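Local coordinates for putative sesquiterpene cyclase (PDB 4MC8), which converts (2E,6E)-farnesyl diphosphate and water into (2Z,6E)-hedycaryol and diphosphate by a magnesium-dependent 1,11-cyclization, at residues V11-E16 with T267-R272; T107-P112 with H145-L150; A214-L219 with V259-Q264. One frame throughout, in Å; residues are numbered along the deposited sequence.

Interaction 1. Residues V11-E16 with T267-R272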
loop_
_atom_site.group_PDB
_atom_site.type_symbol
_atom_site.label_atom_id
_atom_site.label_comp_id
_atom_site.label_asym_id
_atom_site.label_seq_id
_atom_site.Cartn_x
_atom_site.Cartn_y
_atom_site.Cartn_z
ATOM N N VAL A 11 14.998 -8.969 -7.908
ATOM C CA VAL A 11 13.585 -9.468 -7.796
ATOM C C VAL A 11 13.277 -10.094 -9.169
ATOM O O VAL A 11 13.408 -9.406 -10.184
ATOM C CB VAL A 11 12.572 -8.342 -7.495
ATOM C CG1 VAL A 11 11.144 -8.906 -7.483
ATOM C CG2 VAL A 11 12.876 -7.638 -6.172
ATOM N N PRO A 12 12.895 -11.395 -9.215
ATOM C CA PRO A 12 12.875 -12.132 -10.507
ATOM C C PRO A 12 11.704 -11.794 -11.435
ATOM O O PRO A 12 11.833 -11.973 -12.651
ATOM C CB PRO A 12 12.761 -13.598 -10.072
ATOM C CG PRO A 12 12.032 -13.527 -8.750
ATOM C CD PRO A 12 12.505 -12.266 -8.083
ATOM N N PHE A 13 10.592 -11.312 -10.864
ATOM C CA PHE A 13 9.302 -11.163 -11.586
ATOM C C PHE A 13 9.355 -10.114 -12.709
ATOM O O PHE A 13 9.964 -9.053 -12.536
ATOM C CB PHE A 13 8.137 -10.875 -10.591
ATOM C CG PHE A 13 8.170 -11.745 -9.360
ATOM C CD1 PHE A 13 8.016 -13.135 -9.470
ATOM C CD2 PHE A 13 8.387 -11.180 -8.086
ATOM C CE1 PHE A 13 8.077 -13.944 -8.343
ATOM C CE2 PHE A 13 8.443 -11.986 -6.955
ATOM C CZ PHE A 13 8.283 -13.368 -7.085
ATOM N N PRO A 14 8.733 -10.409 -13.875
ATOM C CA PRO A 14 8.729 -9.451 -14.998
ATOM C C PRO A 14 8.191 -8.038 -14.669
ATOM O O PRO A 14 7.302 -7.874 -13.822
ATOM C CB PRO A 14 7.842 -10.147 -16.039
ATOM C CG PRO A 14 8.063 -11.603 -15.774
ATOM C CD PRO A 14 8.140 -11.705 -14.269
ATOM N N LEU A 15 8.755 -7.035 -15.343
ATOM C CA LEU A 15 8.362 -5.639 -15.187
ATOM C C LEU A 15 7.059 -5.351 -15.929
ATOM O O LEU A 15 6.922 -5.655 -17.117
ATOM C CB LEU A 15 9.467 -4.704 -15.696
ATOM C CG LEU A 15 9.219 -3.211 -15.443
ATOM C CD1 LEU A 15 9.136 -2.880 -13.955
ATOM C CD2 LEU A 15 10.310 -2.391 -16.116
ATOM N N GLU A 16 6.110 -4.757 -15.222
ATOM C CA GLU A 16 4.790 -4.451 -15.780
ATOM C C GLU A 16 4.397 -3.042 -15.357
ATOM O O GLU A 16 4.586 -2.660 -14.205
ATOM C CB GLU A 16 3.745 -5.472 -15.302
ATOM C CG GLU A 16 3.980 -6.904 -15.766
ATOM C CD GLU A 16 2.886 -7.868 -15.334
ATOM O OE1 GLU A 16 1.693 -7.497 -15.387
ATOM O OE2 GLU A 16 3.211 -9.011 -14.954
ATOM N N THR A 267 10.079 -16.173 1.060
ATOM C CA THR A 267 8.708 -16.441 1.521
ATOM C C THR A 267 7.639 -16.140 0.436
ATOM O O THR A 267 6.688 -16.923 0.257
ATOM C CB THR A 267 8.406 -15.694 2.843
ATOM O OG1 THR A 267 9.366 -16.075 3.840
ATOM C CG2 THR A 267 6.991 -16.000 3.353
ATOM N N VAL A 268 7.790 -15.021 -0.277
ATOM C CA VAL A 268 6.932 -14.720 -1.457
ATOM C C VAL A 268 6.897 -15.898 -2.450
ATOM O O VAL A 268 5.821 -16.356 -2.848
ATOM C CB VAL A 268 7.345 -13.404 -2.176
ATOM C CG1 VAL A 268 6.706 -13.290 -3.562
ATOM C CG2 VAL A 268 6.930 -12.197 -1.349
ATOM N N LEU A 269 8.076 -16.406 -2.810
ATOM C CA LEU A 269 8.190 -17.516 -3.760
ATOM C C LEU A 269 7.555 -18.794 -3.226
ATOM O O LEU A 269 6.837 -19.478 -3.956
ATOM C CB LEU A 269 9.657 -17.763 -4.143
ATOM C CG LEU A 269 10.291 -16.617 -4.936
ATOM C CD1 LEU A 269 11.816 -16.678 -4.859
ATOM C CD2 LEU A 269 9.814 -16.608 -6.386
ATOM N N GLN A 270 7.812 -19.106 -1.954
ATOM C CA GLN A 270 7.238 -20.295 -1.328
ATOM C C GLN A 270 5.704 -20.202 -1.297
ATOM O O GLN A 270 4.998 -21.175 -1.612
ATOM C CB GLN A 270 7.777 -20.445 0.098
ATOM C CG GLN A 270 7.415 -21.761 0.761
ATOM C CD GLN A 270 8.116 -21.951 2.092
ATOM O OE1 GLN A 270 7.790 -21.301 3.082
ATOM N NE2 GLN A 270 9.090 -22.850 2.118
ATOM N N ALA A 271 5.203 -19.029 -0.914
ATOM C CA ALA A 271 3.756 -18.826 -0.769
ATOM C C ALA A 271 3.032 -18.993 -2.099
ATOM O O ALA A 271 1.935 -19.565 -2.150
ATOM C CB ALA A 271 3.457 -17.456 -0.164
ATOM N N ARG A 272 3.642 -18.501 -3.176
ATOM C CA ARG A 272 3.014 -18.589 -4.495
ATOM C C ARG A 272 2.898 -20.017 -4.987
ATOM O O ARG A 272 1.903 -20.388 -5.619
ATOM C CB ARG A 272 3.762 -17.744 -5.510
ATOM C CG ARG A 272 3.604 -16.264 -5.258
ATOM C CD ARG A 272 4.082 -15.466 -6.444
ATOM N NE ARG A 272 3.266 -15.737 -7.629
ATOM C CZ ARG A 272 3.669 -15.516 -8.872
ATOM N NH1 ARG A 272 4.873 -15.026 -9.100
ATOM N NH2 ARG A 272 2.869 -15.788 -9.894
#
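The CE1-CZ end of the F13 ring reaches the helix and meets three residues there. CZ lies 3.7 Å from L269 CD2, a methyl equally near CE1, and 3.9 Å from V268 CG1, which is also close to CE2; CE1 also approaches R272 NH1 at 3.5 Å. With chi1 at -44° CG stands anti to the carbonyl carbon of F13, and the ring is carried out toward helix 250-281. All three helix groups come to the ring obliquely. R272 arrives from the opposite direction, its chain bent at chi3; NH1 is in van der Waals contact, with CE1 and CD1 of F13 at the edge of the guanidinium, whose plane is turned 62° from the ring.

In the all-helical terpene synthase fold this is an N-terminal segment, ahead of helix 21-34, laid on the outside of helix 250-281, the last helix but one. P12 covers one ring face from within its own segment, its CG 3.9 Å above the F13 ring plane, over its centre, while the same CG touches L269 CD2 more loosely at 4.5 Å. Helix 286-312 flanks the site: A300 touches both F13 and R272, and S304 OG hydrogen-bonds to F13 O.

Interaction 2. Residues T107-P112 with H145-L150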
loop_
_atom_site.group_PDB
_atom_site.type_symbol
_atom_site.label_atom_id
_atom_site.label_comp_id
_atom_site.label_asym_id
_atom_site.label_seq_id
_atom_site.Cartn_x
_atom_site.Cartn_y
_atom_site.Cartn_z
ATOM N N THR A 107 -16.153 7.507 9.145
ATOM C CA THR A 107 -16.715 7.652 7.788
ATOM C C THR A 107 -16.768 6.323 7.042
ATOM O O THR A 107 -17.607 6.133 6.158
ATOM C CB THR A 107 -15.954 8.660 6.907
ATOM O OG1 THR A 107 -14.739 8.058 6.435
ATOM C CG2 THR A 107 -15.610 9.904 7.671
ATOM N N LEU A 108 -15.852 5.415 7.391
ATOM C CA LEU A 108 -15.831 4.072 6.809
ATOM C C LEU A 108 -16.981 3.192 7.320
ATOM O O LEU A 108 -17.293 2.154 6.729
ATOM C CB LEU A 108 -14.469 3.391 7.042
ATOM C CG LEU A 108 -13.210 4.111 6.528
ATOM C CD1 LEU A 108 -11.942 3.463 7.073
ATOM C CD2 LEU A 108 -13.163 4.172 5.006
ATOM N N HIS A 109 -17.619 3.609 8.411
ATOM C CA HIS A 109 -18.771 2.872 8.936
ATOM C C HIS A 109 -20.080 3.675 8.852
ATOM O O HIS A 109 -21.043 3.412 9.587
ATOM C CB HIS A 109 -18.476 2.342 10.348
ATOM C CG HIS A 109 -17.238 1.489 10.411
ATOM N ND1 HIS A 109 -17.251 0.137 10.151
ATOM C CD2 HIS A 109 -15.950 1.805 10.683
ATOM C CE1 HIS A 109 -16.026 -0.345 10.263
ATOM N NE2 HIS A 109 -15.216 0.647 10.582
ATOM N N GLY A 110 -20.103 4.642 7.936
ATOM C CA GLY A 110 -21.315 5.396 7.626
ATOM C C GLY A 110 -21.682 6.484 8.621
ATOM O O GLY A 110 -22.811 6.950 8.620
ATOM N N LEU A 111 -20.739 6.901 9.461
ATOM C CA LEU A 111 -21.000 7.961 10.440
ATOM C C LEU A 111 -20.969 9.310 9.712
ATOM O O LEU A 111 -19.948 9.659 9.125
ATOM C CB LEU A 111 -19.926 7.930 11.530
ATOM C CG LEU A 111 -20.263 8.191 12.999
ATOM C CD1 LEU A 111 -19.001 8.028 13.832
ATOM C CD2 LEU A 111 -20.868 9.563 13.231
ATOM N N PRO A 112 -22.088 10.067 9.728
ATOM C CA PRO A 112 -22.056 11.398 9.111
ATOM C C PRO A 112 -21.090 12.319 9.856
ATOM O O PRO A 112 -20.903 12.166 11.064
ATOM C CB PRO A 112 -23.505 11.903 9.259
ATOM C CG PRO A 112 -24.087 11.112 10.369
ATOM C CD PRO A 112 -23.379 9.786 10.389
ATOM N N HIS A 145 -8.243 -3.361 6.216
ATOM C CA HIS A 145 -6.868 -3.004 5.856
ATOM C C HIS A 145 -6.612 -1.490 5.817
ATOM O O HIS A 145 -5.550 -1.029 6.260
ATOM C CB HIS A 145 -6.440 -3.654 4.530
ATOM C CG HIS A 145 -6.150 -5.119 4.634
ATOM N ND1 HIS A 145 -6.448 -6.007 3.622
ATOM C CD2 HIS A 145 -5.561 -5.849 5.613
ATOM C CE1 HIS A 145 -6.047 -7.221 3.970
ATOM N NE2 HIS A 145 -5.510 -7.153 5.176
ATOM N N PHE A 146 -7.563 -0.727 5.272
ATOM C CA PHE A 146 -7.429 0.732 5.237
ATOM C C PHE A 146 -7.481 1.344 6.633
ATOM O O PHE A 146 -6.784 2.325 6.911
ATOM C CB PHE A 146 -8.472 1.395 4.329
ATOM C CG PHE A 146 -8.180 2.844 4.039
ATOM C CD1 PHE A 146 -7.224 3.202 3.092
ATOM C CD2 PHE A 146 -8.859 3.858 4.717
ATOM C CE1 PHE A 146 -6.952 4.540 2.826
ATOM C CE2 PHE A 146 -8.587 5.194 4.457
ATOM C CZ PHE A 146 -7.629 5.537 3.519
ATOM N N GLU A 147 -8.299 0.760 7.507
ATOM C CA GLU A 147 -8.333 1.180 8.905
ATOM C C GLU A 147 -7.047 0.871 9.667
ATOM O O GLU A 147 -6.575 1.710 10.437
ATOM C CB GLU A 147 -9.543 0.607 9.636
ATOM C CG GLU A 147 -10.570 1.664 9.958
ATOM C CD GLU A 147 -11.642 1.174 10.902
ATOM O OE1 GLU A 147 -12.307 0.170 10.576
ATOM O OE2 GLU A 147 -11.824 1.802 11.969
ATOM N N ALA A 148 -6.493 -0.326 9.459
ATOM C CA ALA A 148 -5.206 -0.708 10.054
ATOM C C ALA A 148 -4.144 0.317 9.690
ATOM O O ALA A 148 -3.361 0.740 10.539
ATOM C CB ALA A 148 -4.789 -2.092 9.577
ATOM N N PHE A 149 -4.143 0.710 8.416
ATOM C CA PHE A 149 -3.252 1.734 7.874
ATOM C C PHE A 149 -3.392 3.056 8.636
ATOM O O PHE A 149 -2.411 3.609 9.118
ATOM C CB PHE A 149 -3.558 1.928 6.379
ATOM C CG PHE A 149 -2.888 3.126 5.755
ATOM C CD1 PHE A 149 -1.518 3.125 5.494
ATOM C CD2 PHE A 149 -3.633 4.253 5.403
ATOM C CE1 PHE A 149 -0.908 4.226 4.913
ATOM C CE2 PHE A 149 -3.028 5.361 4.827
ATOM C CZ PHE A 149 -1.659 5.341 4.577
ATOM N N LEU A 150 -4.619 3.545 8.738
ATOM C CA LEU A 150 -4.913 4.785 9.458
ATOM C C LEU A 150 -4.514 4.712 10.934
ATOM O O LEU A 150 -4.007 5.686 11.496
ATOM C CB LEU A 150 -6.392 5.104 9.315
ATOM C CG LEU A 150 -6.915 6.207 8.387
ATOM C CD1 LEU A 150 -6.132 6.414 7.108
ATOM C CD2 LEU A 150 -8.384 5.946 8.089
#
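In both L108 and H109 the first torsion sets CG anti to the residue's own carbonyl carbon, and the two side chains extend to the same helix, L108 to its apolar flank and H109 to the carboxylate of E147. E147 answers with chi1 at -109°, away from the staggered values, and a chain extended beyond CG; this brings OE1 to the imidazole from the opposite direction. H109 NE2 donates to E147 OE1 over 2.9 Å with an N-H...O angle of 165°. Seen from the histidine the bond is well aimed, the oxygen lying 7° out of the ring plane; seen from the glutamate it is tilted, the donor standing above the carboxylate plane. The ring and carboxylate planes are themselves steeply inclined to each other. E147 OE2 also has a long, weak ion pair with R105 NE, a nearby positive charge that may favour the carboxylate form.

These residues join the type I turn T107-G110, which follows helix 98-107, to helix 136-158 of the alpha-helical terpene synthase fold. On the apolar side of E147, L108 CD1 slides past E147 CG at 3.7 Å and meets the F146 ring edge-on, 3.9 Å from F146 CD2; L150 CD2 is a looser neighbour of L108 CD1 at 4.5 Å. F146 makes edge-to-face ring contacts with W183 and W74. Nearly one helical turn along, F149, important for stabilizing the cation at C-11, also packs edge-to-face with W183.

Interaction 3. Residues A214-L219 with V259-Q264; sequences ALHIAL and VLVEAQ
The helical segments 214-219 and 259-264, parts of helices 204-225 and 250-281, run nearly antiparallel, their axes 8.7 Å apart at closest approach with a signed crossing angle of -156°, and the backbones come nearest where the CA atoms of H216 and V261 are 5.3 Å apart. There the side chains of H216 and V261 cross at about a right angle. CG1 of V261 sits over one face of the H216 imidazole, 3.8 Å from its centroid and 30° off the normal, a CH-pi contact; chi1 of -174° sets the H216 ring anti to its backbone N, which swings it across to the valine. The other methyl, V261 CG2, presses on L219 CB at 3.6 Å, so the valine bridges two residues of the facing helix. L219 CD1 reaches L260 CB at 4.0 Å and Q264 CG at 4.1 Å.

Q264 packs along its whole length. Bent at chi2, its chain lays CB 3.9 Å from H216 CB and turns the amide onto L215, where Q264 OE1 is 3.6 Å from L215 CB. Replacing Q264 by an alanine, which lacks CG and the amide, would probably leave a gap beside L215 CB and L219 CD1 and deprive both leucines of packing.

This is antiparallel helix packing within the alpha-helical terpene synthase fold; helix 204-225 carries N221 and S225 of the NXXXSXXXE motif, probable magnesium ligands. H216 leans on L303 of helix 286-312, and A214 and I217 pack on M181 of helix 181-188.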
loop_
_atom_site.group_PDB
_atom_site.type_symbol
_atom_site.label_atom_id
_atom_site.label_comp_id
_atom_site.label_asym_id
_atom_site.label_seq_id
_atom_site.Cartn_x
_atom_site.Cartn_y
_atom_site.Cartn_z
ATOM N N ALA A 214 4.086 -7.291 1.233
ATOM C CA ALA A 214 4.035 -5.995 1.917
ATOM C C ALA A 214 5.359 -5.652 2.620
ATOM O O ALA A 214 5.870 -4.534 2.474
ATOM C CB ALA A 214 2.861 -5.941 2.907
ATOM N N LEU A 215 5.923 -6.617 3.355
ATOM C CA LEU A 215 7.167 -6.386 4.093
ATOM C C LEU A 215 8.377 -6.194 3.170
ATOM O O LEU A 215 9.237 -5.354 3.444
ATOM C CB LEU A 215 7.419 -7.501 5.123
ATOM C CG LEU A 215 6.464 -7.461 6.330
ATOM C CD1 LEU A 215 6.740 -8.588 7.323
ATOM C CD2 LEU A 215 6.518 -6.097 7.014
ATOM N N HIS A 216 8.434 -6.942 2.069
ATOM C CA HIS A 216 9.536 -6.785 1.098
ATOM C C HIS A 216 9.567 -5.334 0.589
ATOM O O HIS A 216 10.619 -4.688 0.568
ATOM C CB HIS A 216 9.373 -7.778 -0.066
ATOM C CG HIS A 216 10.519 -7.792 -1.026
ATOM N ND1 HIS A 216 10.708 -6.814 -1.983
ATOM C CD2 HIS A 216 11.535 -8.678 -1.187
ATOM C CE1 HIS A 216 11.798 -7.095 -2.683
ATOM N NE2 HIS A 216 12.314 -8.222 -2.223
ATOM N N ILE A 217 8.392 -4.819 0.221
ATOM C CA ILE A 217 8.262 -3.463 -0.302
ATOM C C ILE A 217 8.574 -2.416 0.774
ATOM O O ILE A 217 9.299 -1.451 0.519
ATOM C CB ILE A 217 6.859 -3.258 -0.901
ATOM C CG1 ILE A 217 6.708 -4.073 -2.201
ATOM C CG2 ILE A 217 6.551 -1.777 -1.113
ATOM C CD1 ILE A 217 5.230 -4.256 -2.564
ATOM N N ALA A 218 8.052 -2.625 1.980
ATOM C CA ALA A 218 8.293 -1.707 3.101
ATOM C C ALA A 218 9.781 -1.597 3.465
ATOM O O ALA A 218 10.285 -0.490 3.699
ATOM C CB ALA A 218 7.475 -2.124 4.311
ATOM N N LEU A 219 10.473 -2.741 3.497
ATOM C CA LEU A 219 11.860 -2.799 3.935
ATOM C C LEU A 219 12.773 -2.186 2.891
ATOM O O LEU A 219 13.733 -1.502 3.242
ATOM C CB LEU A 219 12.297 -4.236 4.263
ATOM C CG LEU A 219 11.648 -4.882 5.496
ATOM C CD1 LEU A 219 12.010 -6.357 5.576
ATOM C CD2 LEU A 219 12.048 -4.163 6.776
ATOM N N VAL A 259 19.445 -8.628 4.239
ATOM C CA VAL A 259 19.172 -10.016 4.615
ATOM C C VAL A 259 17.670 -10.202 4.898
ATOM O O VAL A 259 17.057 -11.163 4.421
ATOM C CB VAL A 259 20.040 -10.475 5.816
ATOM C CG1 VAL A 259 19.630 -11.864 6.290
ATOM C CG2 VAL A 259 21.520 -10.479 5.436
ATOM N N LEU A 260 17.076 -9.273 5.639
ATOM C CA LEU A 260 15.640 -9.351 5.936
ATOM C C LEU A 260 14.785 -9.311 4.654
ATOM O O LEU A 260 13.854 -10.105 4.503
ATOM C CB LEU A 260 15.215 -8.265 6.930
ATOM C CG LEU A 260 15.764 -8.340 8.366
ATOM C CD1 LEU A 260 15.129 -7.249 9.213
ATOM C CD2 LEU A 260 15.525 -9.705 8.998
ATOM N N VAL A 261 15.125 -8.408 3.734
ATOM C CA VAL A 261 14.480 -8.313 2.411
ATOM C C VAL A 261 14.531 -9.647 1.645
ATOM O O VAL A 261 13.511 -10.100 1.095
ATOM C CB VAL A 261 15.094 -7.155 1.574
ATOM C CG1 VAL A 261 14.650 -7.208 0.116
ATOM C CG2 VAL A 261 14.725 -5.808 2.182
ATOM N N GLU A 262 15.702 -10.280 1.645
ATOM C CA GLU A 262 15.909 -11.573 0.974
ATOM C C GLU A 262 15.024 -12.672 1.559
ATOM O O GLU A 262 14.446 -13.466 0.798
ATOM C CB GLU A 262 17.386 -12.004 1.012
ATOM C CG GLU A 262 17.682 -13.219 0.138
ATOM C CD GLU A 262 19.057 -13.825 0.374
ATOM O OE1 GLU A 262 20.008 -13.080 0.717
ATOM O OE2 GLU A 262 19.185 -15.062 0.203
ATOM N N ALA A 263 14.928 -12.711 2.897
ATOM C CA ALA A 263 13.999 -13.609 3.595
ATOM C C ALA A 263 12.558 -13.451 3.117
ATOM O O ALA A 263 11.860 -14.451 2.921
ATOM C CB ALA A 263 14.069 -13.405 5.111
ATOM N N GLN A 264 12.112 -12.200 2.962
ATOM C CA GLN A 264 10.742 -11.916 2.515
ATOM C C GLN A 264 10.540 -12.414 1.087
ATOM O O GLN A 264 9.470 -12.914 0.752
ATOM C CB GLN A 264 10.415 -10.417 2.588
ATOM C CG GLN A 264 10.430 -9.796 3.992
ATOM C CD GLN A 264 9.555 -10.527 4.986
ATOM O OE1 GLN A 264 8.448 -10.952 4.667
ATOM N NE2 GLN A 264 10.046 -10.668 6.209
#

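In the fold
Interactions 1 and 3 share helix 250-281 and lie on the same side of the chain's centre, their centres 12 Å apart; they touch directly where V11 CG2 meets H216 CE1 at 3.7 Å. Interaction 2 is on the opposite side, its centre 31 Å from that of interaction 1 and 27 Å from that of interaction 3. Interactions 2 and 3 thus appear to approach the active site from opposite sides: interaction 2 holds F149, with L150 about 9 Å by side chain from D82, a probable magnesium ligand, while in interaction 3 the side chain of L215 is about 4 Å from that of R175, which probably binds substrate, and that of L219 about 7 Å from that of N221, another probable magnesium ligand. Interaction 1 lies away from these sites.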